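Local atomic coordinates of PTS system, IIA component (Streptococcus pneumoniae serotype 4, PDB entry 5T3U), a protein that probably relays phosphoryl groups as the IIA component of a sugar phosphotransferase system associated with fucose utilization in the pneumococcus. Residues 7-18 and 37-45; 53-62 and 81-90. All blocks are in the same frame, centred on the assembly; numbering follows the deposited sequence.

Overall arrangement
From the N terminus the chain runs through strand 7-16, passes through helix 19-31 and returns along strand 39-44; interaction 1 closes this first loop and is the edge pairing of the four-stranded parallel sheet. Helix 50-65 follows directly, strand 68-75 adds to the other side of strand 7-16, and helix 81-90 comes back to helix 50-65, closing the second loop as interaction 2. The two loops are in series, neither nested nor crossed. They meet on one sheet face: Leu42 packs on Phe57, His16 on Ser81 and Pro82, and Arg40 probably hydrogen-bonds Gln60. Both contacts also touch the second subunit.

Interaction 1 of 2, residues 7-18 and 37-45; sequences FNRGILVASHGN and DRVRTLGLM
Ile11, Val13 and Ser15 alternate with Arg40, Leu42 and Leu44 in the backbone bonding of two parallel strands, 9-16 and 39-44, whose axes come within 4.6 Å. This is the tight part, bonded regularly from Ile11 N-Arg38 O to Gly17 N-Leu44 O; Val13 N bonds Arg40 O and Leu44 N bonds Ser15 O, both at 2.8 Å. Ile11, Val13, Val39 and Thr41 share one sheet face; Leu12, Ala14, Leu42 and Leu44 share the other with His16, whose CD2 lies 3.8 Å from Leu44 CD2. His16, at the strand's end, is probably the phosphoryl-accepting histidine, as in EIIA-man relatives; Phe30 of the second subunit meets its ring edge-to-face.

Phe7, Asp37, Asn18 and Met45, at the ends, are partly exposed. Arg38 is buried and closely packed against Phe7: bent at chi2 and chi3 (-59° and -54°), it lays its guanidinium almost parallel to the Phe7 ring, with Phe7 CB over its centre, and gives NH2 to Arg9 O (3.0 Å); Asp115 binds its NH1. At the far end Met45 CE touches Asn18 OD1 (3.3 Å), beside Met25 of the second subunit.

The pair belongs to a beta-alpha-beta unit crossing through helix 19-31. Helix 50-65 covers Leu12 and Leu42, helix 81-90 meets Ala14 and His16, helix 104-112 packs on Ile11 and Val13, and strand 68-75 flanks strand 7-16.

Interaction 2 of 2, residues 53-62 and 81-90; sequences FEHYFKNQVD and SPNNVALSRF
Phe57 and Phe90 supply the apolar centre, each a knob set into the other helix. The Phe57 ring, thrown across by chi1 of -174° with CG opposite the backbone N, sits among Pro82, Val85, Ala86 and Phe90, its CZ 3.4 Å from Ala86 CB. Phe90 answers from the other helix: Val61 CG1 makes a CH-pi contact over one ring face, 3.8 Å from the centroid, while Arg89 CG lies over the opposite face. Phe57 CE2 meets the Phe90 rim at CE2 (3.9 Å). Nearer the start of both segments, Phe53 turns its edge to Pro82, CZ to CA 3.8 Å.

These knobs-into-holes join helices 50-65 and 81-90, which cross at -59° on one face of the parallel alpha/beta sheet of this EIIA-man family domain; Phe57 and Val61 also rest on Leu12 of strand 7-16.

Charged groups line the outer side. Arg89 NH2 donates to Glu54 OE2 (2.7 Å, 165°) in a salt bridge; Glu54 OE2 lies close to the guanidinium plane, while the arginine NH2 comes from above the carboxylate plane. Lys58 lays CD over the centre of that guanidinium, and its NZ turns to Asp62 OD2 (2.8 Å) in a second salt bridge, within its own helix.

Interaction 1 of 2, residues 7-18 and 37-45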
loop_
_atom_site.group_PDB
_atom_site.type_symbol
_atom_site.label_atom_id
_atom_site.label_comp_id
_atom_site.label_asym_id
_atom_site.label_seq_id
_atom_site.Cartn_x
_atom_site.Cartn_y
_atom_site.Cartn_z
ATOM N N PHE A 7 -20.935 0.014 -16.379
ATOM C CA PHE A 7 -20.202 -1.158 -15.945
ATOM C C PHE A 7 -20.534 -1.503 -14.489
ATOM O O PHE A 7 -21.285 -0.773 -13.812
ATOM C CB PHE A 7 -18.711 -0.908 -16.129
ATOM C CG PHE A 7 -18.342 -0.521 -17.531
ATOM C CD1 PHE A 7 -18.343 -1.466 -18.549
ATOM C CD2 PHE A 7 -17.968 0.778 -17.823
ATOM C CE1 PHE A 7 -17.995 -1.127 -19.839
ATOM C CE2 PHE A 7 -17.623 1.143 -19.114
ATOM C CZ PHE A 7 -17.638 0.186 -20.139
ATOM N N ASN A 8 -20.000 -2.621 -14.008
ATOM C CA ASN A 8 -20.354 -3.091 -12.675
ATOM C C ASN A 8 -19.827 -2.186 -11.550
ATOM O O ASN A 8 -20.564 -1.854 -10.642
ATOM C CB ASN A 8 -19.854 -4.516 -12.457
ATOM C CG ASN A 8 -20.668 -5.534 -13.224
ATOM O OD1 ASN A 8 -21.836 -5.325 -13.480
ATOM N ND2 ASN A 8 -20.052 -6.619 -13.610
ATOM N N ARG A 9 -18.557 -1.789 -11.639
ATOM C CA ARG A 9 -17.814 -1.338 -10.463
ATOM C C ARG A 9 -16.646 -0.460 -10.895
ATOM O O ARG A 9 -15.833 -0.891 -11.703
ATOM C CB ARG A 9 -17.275 -2.581 -9.739
ATOM C CG ARG A 9 -16.799 -2.409 -8.318
ATOM C CD ARG A 9 -16.682 -3.740 -7.631
ATOM N NE ARG A 9 -17.876 -4.538 -7.844
ATOM C CZ ARG A 9 -17.909 -5.650 -8.564
ATOM N NH1 ARG A 9 -16.788 -6.116 -9.111
ATOM N NH2 ARG A 9 -19.067 -6.296 -8.731
ATOM N N GLY A 10 -16.600 0.763 -10.374
ATOM C CA GLY A 10 -15.450 1.672 -10.512
ATOM C C GLY A 10 -14.601 1.689 -9.241
ATOM O O GLY A 10 -15.031 1.212 -8.174
ATOM N N ILE A 11 -13.381 2.195 -9.335
ATOM C CA ILE A 11 -12.512 2.174 -8.169
ATOM C C ILE A 11 -11.881 3.522 -8.037
ATOM O O ILE A 11 -11.282 4.015 -8.973
ATOM C CB ILE A 11 -11.394 1.067 -8.267
ATOM C CG1 ILE A 11 -11.987 -0.345 -8.407
ATOM C CG2 ILE A 11 -10.413 1.117 -7.032
ATOM C CD1 ILE A 11 -10.932 -1.370 -8.803
ATOM N N LEU A 12 -12.012 4.134 -6.872
ATOM C CA LEU A 12 -11.229 5.326 -6.608
ATOM C C LEU A 12 -10.184 5.005 -5.540
ATOM O O LEU A 12 -10.530 4.501 -4.470
ATOM C CB LEU A 12 -12.121 6.468 -6.120
ATOM C CG LEU A 12 -11.419 7.757 -5.682
ATOM C CD1 LEU A 12 -10.651 8.467 -6.826
ATOM C CD2 LEU A 12 -12.433 8.685 -5.068
ATOM N N VAL A 13 -8.921 5.298 -5.828
ATOM C CA VAL A 13 -7.856 5.030 -4.858
ATOM C C VAL A 13 -7.434 6.388 -4.363
ATOM O O VAL A 13 -6.969 7.223 -5.167
ATOM C CB VAL A 13 -6.611 4.374 -5.505
ATOM C CG1 VAL A 13 -5.680 3.848 -4.450
ATOM C CG2 VAL A 13 -6.997 3.262 -6.460
ATOM N N ALA A 14 -7.569 6.623 -3.061
ATOM C CA ALA A 14 -7.286 7.960 -2.523
ATOM C C ALA A 14 -6.352 7.920 -1.323
ATOM O O ALA A 14 -6.467 7.048 -0.501
ATOM C CB ALA A 14 -8.587 8.650 -2.136
ATOM N N SER A 15 -5.439 8.887 -1.208
ATOM C CA SER A 15 -4.536 8.912 -0.069
ATOM C C SER A 15 -3.993 10.317 0.153
ATOM O O SER A 15 -4.057 11.168 -0.742
ATOM C CB SER A 15 -3.345 7.976 -0.355
ATOM O OG SER A 15 -2.575 8.508 -1.415
ATOM N N HIS A 16 -3.414 10.568 1.320
ATOM C CA HIS A 16 -2.417 11.658 1.405
ATOM C C HIS A 16 -1.236 11.290 0.486
ATOM O O HIS A 16 -0.908 10.112 0.340
ATOM C CB HIS A 16 -1.889 11.776 2.821
ATOM C CG HIS A 16 -2.918 12.203 3.819
ATOM N ND1 HIS A 16 -3.766 11.309 4.441
ATOM C CD2 HIS A 16 -3.188 13.415 4.357
ATOM C CE1 HIS A 16 -4.522 11.955 5.311
ATOM N NE2 HIS A 16 -4.212 13.236 5.258
ATOM N N GLY A 17 -0.645 12.288 -0.171
ATOM C CA GLY A 17 0.514 12.048 -1.020
ATOM C C GLY A 17 0.335 11.081 -2.169
ATOM O O GLY A 17 -0.779 10.852 -2.642
ATOM N N ASN A 18 1.470 10.520 -2.604
ATOM C CA ASN A 18 1.610 9.742 -3.810
ATOM C C ASN A 18 1.303 8.236 -3.643
ATOM O O ASN A 18 1.448 7.475 -4.595
ATOM C CB ASN A 18 3.044 9.923 -4.353
ATOM C CG ASN A 18 3.323 11.345 -4.862
ATOM O OD1 ASN A 18 2.405 12.114 -5.165
ATOM N ND2 ASN A 18 4.593 11.689 -4.965
ATOM N N ASP A 37 -12.795 6.050 -16.853
ATOM C CA ASP A 37 -14.182 5.731 -16.572
ATOM C C ASP A 37 -14.314 4.519 -15.643
ATOM O O ASP A 37 -15.429 4.170 -15.277
ATOM C CB ASP A 37 -14.963 5.472 -17.875
ATOM C CG ASP A 37 -14.345 4.366 -18.705
ATOM O OD1 ASP A 37 -13.119 4.160 -18.597
ATOM O OD2 ASP A 37 -15.073 3.703 -19.483
ATOM N N ARG A 38 -13.203 3.849 -15.306
ATOM C CA ARG A 38 -13.258 2.674 -14.397
ATOM C C ARG A 38 -12.436 2.849 -13.123
ATOM O O ARG A 38 -12.807 2.354 -12.072
ATOM C CB ARG A 38 -12.767 1.389 -15.082
ATOM C CG ARG A 38 -13.409 1.056 -16.387
ATOM C CD ARG A 38 -14.924 0.894 -16.277
ATOM N NE ARG A 38 -15.365 -0.064 -15.250
ATOM C CZ ARG A 38 -15.453 -1.385 -15.417
ATOM N NH1 ARG A 38 -15.096 -1.952 -16.563
ATOM N NH2 ARG A 38 -15.891 -2.159 -14.422
ATOM N N VAL A 39 -11.295 3.516 -13.229
ATOM C CA VAL A 39 -10.356 3.661 -12.114
ATOM C C VAL A 39 -9.743 5.030 -12.096
ATOM O O VAL A 39 -9.326 5.568 -13.145
ATOM C CB VAL A 39 -9.193 2.599 -12.165
ATOM C CG1 VAL A 39 -8.283 2.733 -10.927
ATOM C CG2 VAL A 39 -9.758 1.178 -12.256
ATOM N N ARG A 40 -9.711 5.608 -10.899
ATOM C CA ARG A 40 -9.100 6.929 -10.694
ATOM C C ARG A 40 -8.292 6.971 -9.416
ATOM O O ARG A 40 -8.534 6.191 -8.495
ATOM C CB ARG A 40 -10.193 8.016 -10.640
ATOM C CG ARG A 40 -10.819 8.264 -12.021
ATOM C CD ARG A 40 -11.800 9.439 -11.961
ATOM N NE ARG A 40 -12.695 9.384 -13.114
ATOM C CZ ARG A 40 -13.526 10.363 -13.468
ATOM N NH1 ARG A 40 -13.567 11.495 -12.765
ATOM N NH2 ARG A 40 -14.289 10.209 -14.545
ATOM N N THR A 41 -7.359 7.911 -9.340
ATOM C CA THR A 41 -6.681 8.150 -8.079
ATOM C C THR A 41 -6.798 9.603 -7.644
ATOM O O THR A 41 -7.002 10.491 -8.471
ATOM C CB THR A 41 -5.178 7.777 -8.154
ATOM O OG1 THR A 41 -4.492 8.709 -8.995
ATOM C CG2 THR A 41 -5.020 6.374 -8.698
ATOM N N LEU A 42 -6.626 9.846 -6.352
ATOM C CA LEU A 42 -6.560 11.221 -5.859
ATOM C C LEU A 42 -5.599 11.280 -4.687
ATOM O O LEU A 42 -5.722 10.496 -3.756
ATOM C CB LEU A 42 -7.957 11.677 -5.413
ATOM C CG LEU A 42 -8.168 13.156 -5.091
ATOM C CD1 LEU A 42 -7.849 14.020 -6.340
ATOM C CD2 LEU A 42 -9.647 13.362 -4.646
ATOM N N GLY A 43 -4.658 12.224 -4.728
ATOM C CA GLY A 43 -3.745 12.442 -3.620
ATOM C C GLY A 43 -3.942 13.807 -2.984
ATOM O O GLY A 43 -4.050 14.798 -3.684
ATOM N N LEU A 44 -3.989 13.845 -1.655
ATOM C CA LEU A 44 -4.008 15.083 -0.917
ATOM C C LEU A 44 -2.556 15.491 -0.666
ATOM O O LEU A 44 -1.870 14.912 0.165
ATOM C CB LEU A 44 -4.795 14.924 0.395
ATOM C CG LEU A 44 -4.738 16.099 1.394
ATOM C CD1 LEU A 44 -5.145 17.403 0.725
ATOM C CD2 LEU A 44 -5.591 15.808 2.618
ATOM N N MET A 45 -2.095 16.480 -1.421
ATOM C CA MET A 45 -0.692 16.840 -1.466
ATOM C C MET A 45 -0.304 17.788 -0.327
ATOM O O MET A 45 -1.181 18.447 0.263
ATOM C CB MET A 45 -0.348 17.413 -2.844
ATOM C CG MET A 45 -0.690 16.451 -3.997
ATOM S SD MET A 45 0.124 14.829 -3.814
ATOM C CE MET A 45 1.818 15.262 -4.215
#

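Interaction 2 of 2, residues 53-62 and 81-90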
loop_
_atom_site.group_PDB
_atom_site.type_symbol
_atom_site.label_atom_id
_atom_site.label_comp_id
_atom_site.label_asym_id
_atom_site.label_seq_id
_atom_site.Cartn_x
_atom_site.Cartn_y
_atom_site.Cartn_z
ATOM N N PHE A 53 -9.682 19.822 -1.619
ATOM C CA PHE A 53 -9.591 18.367 -1.784
ATOM C C PHE A 53 -10.982 17.684 -1.765
ATOM O O PHE A 53 -11.306 16.826 -2.595
ATOM C CB PHE A 53 -8.670 17.797 -0.691
ATOM C CG PHE A 53 -8.714 16.292 -0.573
ATOM C CD1 PHE A 53 -9.478 15.688 0.419
ATOM C CD2 PHE A 53 -8.011 15.486 -1.469
ATOM C CE1 PHE A 53 -9.541 14.300 0.519
ATOM C CE2 PHE A 53 -8.045 14.084 -1.365
ATOM C CZ PHE A 53 -8.805 13.488 -0.376
ATOM N N GLU A 54 -11.777 18.072 -0.776
ATOM C CA GLU A 54 -13.138 17.610 -0.556
ATOM C C GLU A 54 -14.008 17.570 -1.827
ATOM O O GLU A 54 -14.696 16.583 -2.097
ATOM C CB GLU A 54 -13.720 18.584 0.457
ATOM C CG GLU A 54 -15.031 18.319 0.958
ATOM C CD GLU A 54 -16.111 18.840 0.047
ATOM O OE1 GLU A 54 -16.207 20.076 -0.249
ATOM O OE2 GLU A 54 -16.868 17.959 -0.350
ATOM N N HIS A 55 -14.011 18.635 -2.614
ATOM C CA HIS A 55 -14.903 18.603 -3.755
ATOM C C HIS A 55 -14.333 17.885 -4.967
ATOM O O HIS A 55 -15.083 17.305 -5.744
ATOM C CB HIS A 55 -15.565 19.958 -4.067
ATOM C CG HIS A 55 -14.604 21.088 -4.195
ATOM N ND1 HIS A 55 -13.681 21.166 -5.220
ATOM C CD2 HIS A 55 -14.458 22.223 -3.463
ATOM C CE1 HIS A 55 -12.972 22.279 -5.084
ATOM N NE2 HIS A 55 -13.427 22.938 -4.031
ATOM N N TYR A 56 -13.007 17.862 -5.077
ATOM C CA TYR A 56 -12.324 17.016 -6.052
ATOM C C TYR A 56 -12.686 15.580 -5.821
ATOM O O TYR A 56 -13.015 14.860 -6.769
ATOM C CB TYR A 56 -10.805 17.095 -5.906
ATOM C CG TYR A 56 -10.149 18.356 -6.369
ATOM C CD1 TYR A 56 -10.671 19.117 -7.426
ATOM C CD2 TYR A 56 -8.955 18.777 -5.767
ATOM C CE1 TYR A 56 -10.012 20.307 -7.855
ATOM C CE2 TYR A 56 -8.302 19.928 -6.177
ATOM C CZ TYR A 56 -8.826 20.689 -7.214
ATOM O OH TYR A 56 -8.134 21.821 -7.587
ATOM N N PHE A 57 -12.603 15.176 -4.549
ATOM C CA PHE A 57 -13.000 13.844 -4.097
ATOM C C PHE A 57 -14.447 13.496 -4.456
ATOM O O PHE A 57 -14.721 12.446 -5.039
ATOM C CB PHE A 57 -12.775 13.667 -2.576
ATOM C CG PHE A 57 -13.031 12.264 -2.110
ATOM C CD1 PHE A 57 -11.994 11.352 -2.013
ATOM C CD2 PHE A 57 -14.317 11.835 -1.834
ATOM C CE1 PHE A 57 -12.242 10.021 -1.632
ATOM C CE2 PHE A 57 -14.574 10.525 -1.457
ATOM C CZ PHE A 57 -13.517 9.614 -1.362
ATOM N N LYS A 58 -15.374 14.379 -4.068
ATOM C CA LYS A 58 -16.785 14.193 -4.355
ATOM C C LYS A 58 -16.991 14.018 -5.849
ATOM O O LYS A 58 -17.674 13.100 -6.273
ATOM C CB LYS A 58 -17.616 15.369 -3.806
ATOM C CG LYS A 58 -19.130 15.305 -4.129
ATOM C CD LYS A 58 -19.839 16.624 -3.708
ATOM C CE LYS A 58 -21.380 16.515 -3.771
ATOM N NZ LYS A 58 -21.852 16.087 -5.142
ATOM N N ASN A 59 -16.389 14.897 -6.636
ATOM C CA ASN A 59 -16.460 14.838 -8.099
ATOM C C ASN A 59 -15.930 13.548 -8.711
ATOM O O ASN A 59 -16.524 13.028 -9.652
ATOM C CB ASN A 59 -15.728 16.056 -8.717
ATOM C CG ASN A 59 -16.550 17.344 -8.640
ATOM O OD1 ASN A 59 -17.748 17.326 -8.324
ATOM N ND2 ASN A 59 -15.908 18.473 -8.937
ATOM N N GLN A 60 -14.814 13.023 -8.193
ATOM C CA GLN A 60 -14.286 11.717 -8.668
ATOM C C GLN A 60 -15.279 10.578 -8.434
ATOM O O GLN A 60 -15.475 9.734 -9.327
ATOM C CB GLN A 60 -12.936 11.348 -8.007
ATOM C CG GLN A 60 -11.806 12.329 -8.233
ATOM C CD GLN A 60 -11.229 12.236 -9.620
ATOM O OE1 GLN A 60 -11.877 12.618 -10.602
ATOM N NE2 GLN A 60 -9.976 11.728 -9.719
ATOM N N VAL A 61 -15.902 10.535 -7.255
ATOM C CA VAL A 61 -16.852 9.445 -6.972
ATOM C C VAL A 61 -18.123 9.582 -7.841
ATOM O O VAL A 61 -18.573 8.599 -8.445
ATOM C CB VAL A 61 -17.235 9.315 -5.486
ATOM C CG1 VAL A 61 -18.330 8.252 -5.301
ATOM C CG2 VAL A 61 -16.030 8.951 -4.611
ATOM N N ASP A 62 -18.678 10.800 -7.910
ATOM C CA ASP A 62 -19.870 11.087 -8.723
ATOM C C ASP A 62 -19.656 10.705 -10.181
ATOM O O ASP A 62 -20.492 10.031 -10.787
ATOM C CB ASP A 62 -20.227 12.583 -8.654
ATOM C CG ASP A 62 -20.767 13.004 -7.299
ATOM O OD1 ASP A 62 -21.191 12.134 -6.504
ATOM O OD2 ASP A 62 -20.803 14.228 -7.030
ATOM N N SER A 81 -7.493 12.114 6.061
ATOM C CA SER A 81 -8.488 13.030 5.484
ATOM C C SER A 81 -9.248 12.390 4.304
ATOM O O SER A 81 -10.466 12.548 4.241
ATOM C CB SER A 81 -7.878 14.372 5.065
ATOM O OG SER A 81 -7.355 15.084 6.184
ATOM N N PRO A 82 -8.556 11.649 3.391
ATOM C CA PRO A 82 -9.337 10.940 2.362
ATOM C C PRO A 82 -10.435 10.063 2.970
ATOM O O PRO A 82 -11.598 10.096 2.504
ATOM C CB PRO A 82 -8.275 10.074 1.631
ATOM C CG PRO A 82 -6.995 10.891 1.789
ATOM C CD PRO A 82 -7.097 11.434 3.204
ATOM N N ASN A 83 -10.099 9.299 4.004
ATOM C CA ASN A 83 -11.137 8.468 4.620
ATOM C C ASN A 83 -12.218 9.295 5.309
ATOM O O ASN A 83 -13.376 8.925 5.237
ATOM C CB ASN A 83 -10.586 7.484 5.628
ATOM C CG ASN A 83 -11.503 6.302 5.823
ATOM O OD1 ASN A 83 -12.178 6.177 6.842
ATOM N ND2 ASN A 83 -11.558 5.444 4.836
ATOM N N ASN A 84 -11.830 10.381 6.005
ATOM C CA ASN A 84 -12.818 11.224 6.703
ATOM C C ASN A 84 -13.851 11.806 5.727
ATOM O O ASN A 84 -15.060 11.783 5.985
ATOM C CB ASN A 84 -12.144 12.371 7.463
ATOM C CG ASN A 84 -11.390 11.906 8.706
ATOM O OD1 ASN A 84 -11.674 10.849 9.293
ATOM N ND2 ASN A 84 -10.427 12.717 9.119
ATOM N N VAL A 85 -13.346 12.331 4.616
ATOM C CA VAL A 85 -14.154 12.906 3.561
ATOM C C VAL A 85 -15.080 11.858 2.914
ATOM O O VAL A 85 -16.299 12.094 2.763
ATOM C CB VAL A 85 -13.250 13.637 2.528
ATOM C CG1 VAL A 85 -13.998 13.992 1.269
ATOM C CG2 VAL A 85 -12.653 14.909 3.135
ATOM N N ALA A 86 -14.525 10.699 2.556
ATOM C CA ALA A 86 -15.319 9.640 1.932
ATOM C C ALA A 86 -16.525 9.255 2.803
ATOM O O ALA A 86 -17.662 9.129 2.307
ATOM C CB ALA A 86 -14.465 8.418 1.661
ATOM N N LEU A 87 -16.263 9.014 4.085
ATOM C CA LEU A 87 -17.291 8.556 4.989
ATOM C C LEU A 87 -18.381 9.633 5.186
ATOM O O LEU A 87 -19.570 9.317 5.168
ATOM C CB LEU A 87 -16.694 8.144 6.342
ATOM C CG LEU A 87 -17.675 7.495 7.329
ATOM C CD1 LEU A 87 -18.209 6.165 6.843
ATOM C CD2 LEU A 87 -17.024 7.311 8.706
ATOM N N SER A 88 -17.977 10.891 5.346
ATOM C CA SER A 88 -18.965 11.931 5.579
ATOM C C SER A 88 -19.795 12.181 4.330
ATOM O O SER A 88 -21.019 12.266 4.416
ATOM C CB SER A 88 -18.333 13.210 6.133
ATOM O OG SER A 88 -18.403 13.206 7.556
ATOM N N ARG A 89 -19.128 12.246 3.171
ATOM C CA ARG A 89 -19.808 12.582 1.937
ATOM C C ARG A 89 -20.740 11.470 1.448
ATOM O O ARG A 89 -21.837 11.758 0.951
ATOM C CB ARG A 89 -18.805 13.033 0.858
ATOM C CG ARG A 89 -19.439 13.422 -0.465
ATOM C CD ARG A 89 -20.426 14.598 -0.306
ATOM N NE ARG A 89 -19.728 15.870 -0.182
ATOM C CZ ARG A 89 -20.319 17.065 -0.181
ATOM N NH1 ARG A 89 -21.655 17.170 -0.263
ATOM N NH2 ARG A 89 -19.577 18.159 -0.091
ATOM N N PHE A 90 -20.339 10.211 1.620
ATOM C CA PHE A 90 -21.100 9.077 1.078
ATOM C C PHE A 90 -21.623 8.100 2.118
ATOM O O PHE A 90 -21.919 6.949 1.795
ATOM C CB PHE A 90 -20.278 8.371 -0.021
ATOM C CG PHE A 90 -19.938 9.291 -1.187
ATOM C CD1 PHE A 90 -20.925 9.661 -2.109
ATOM C CD2 PHE A 90 -18.670 9.826 -1.322
ATOM C CE1 PHE A 90 -20.639 10.524 -3.170
ATOM C CE2 PHE A 90 -18.364 10.698 -2.375
ATOM C CZ PHE A 90 -19.355 11.042 -3.303
#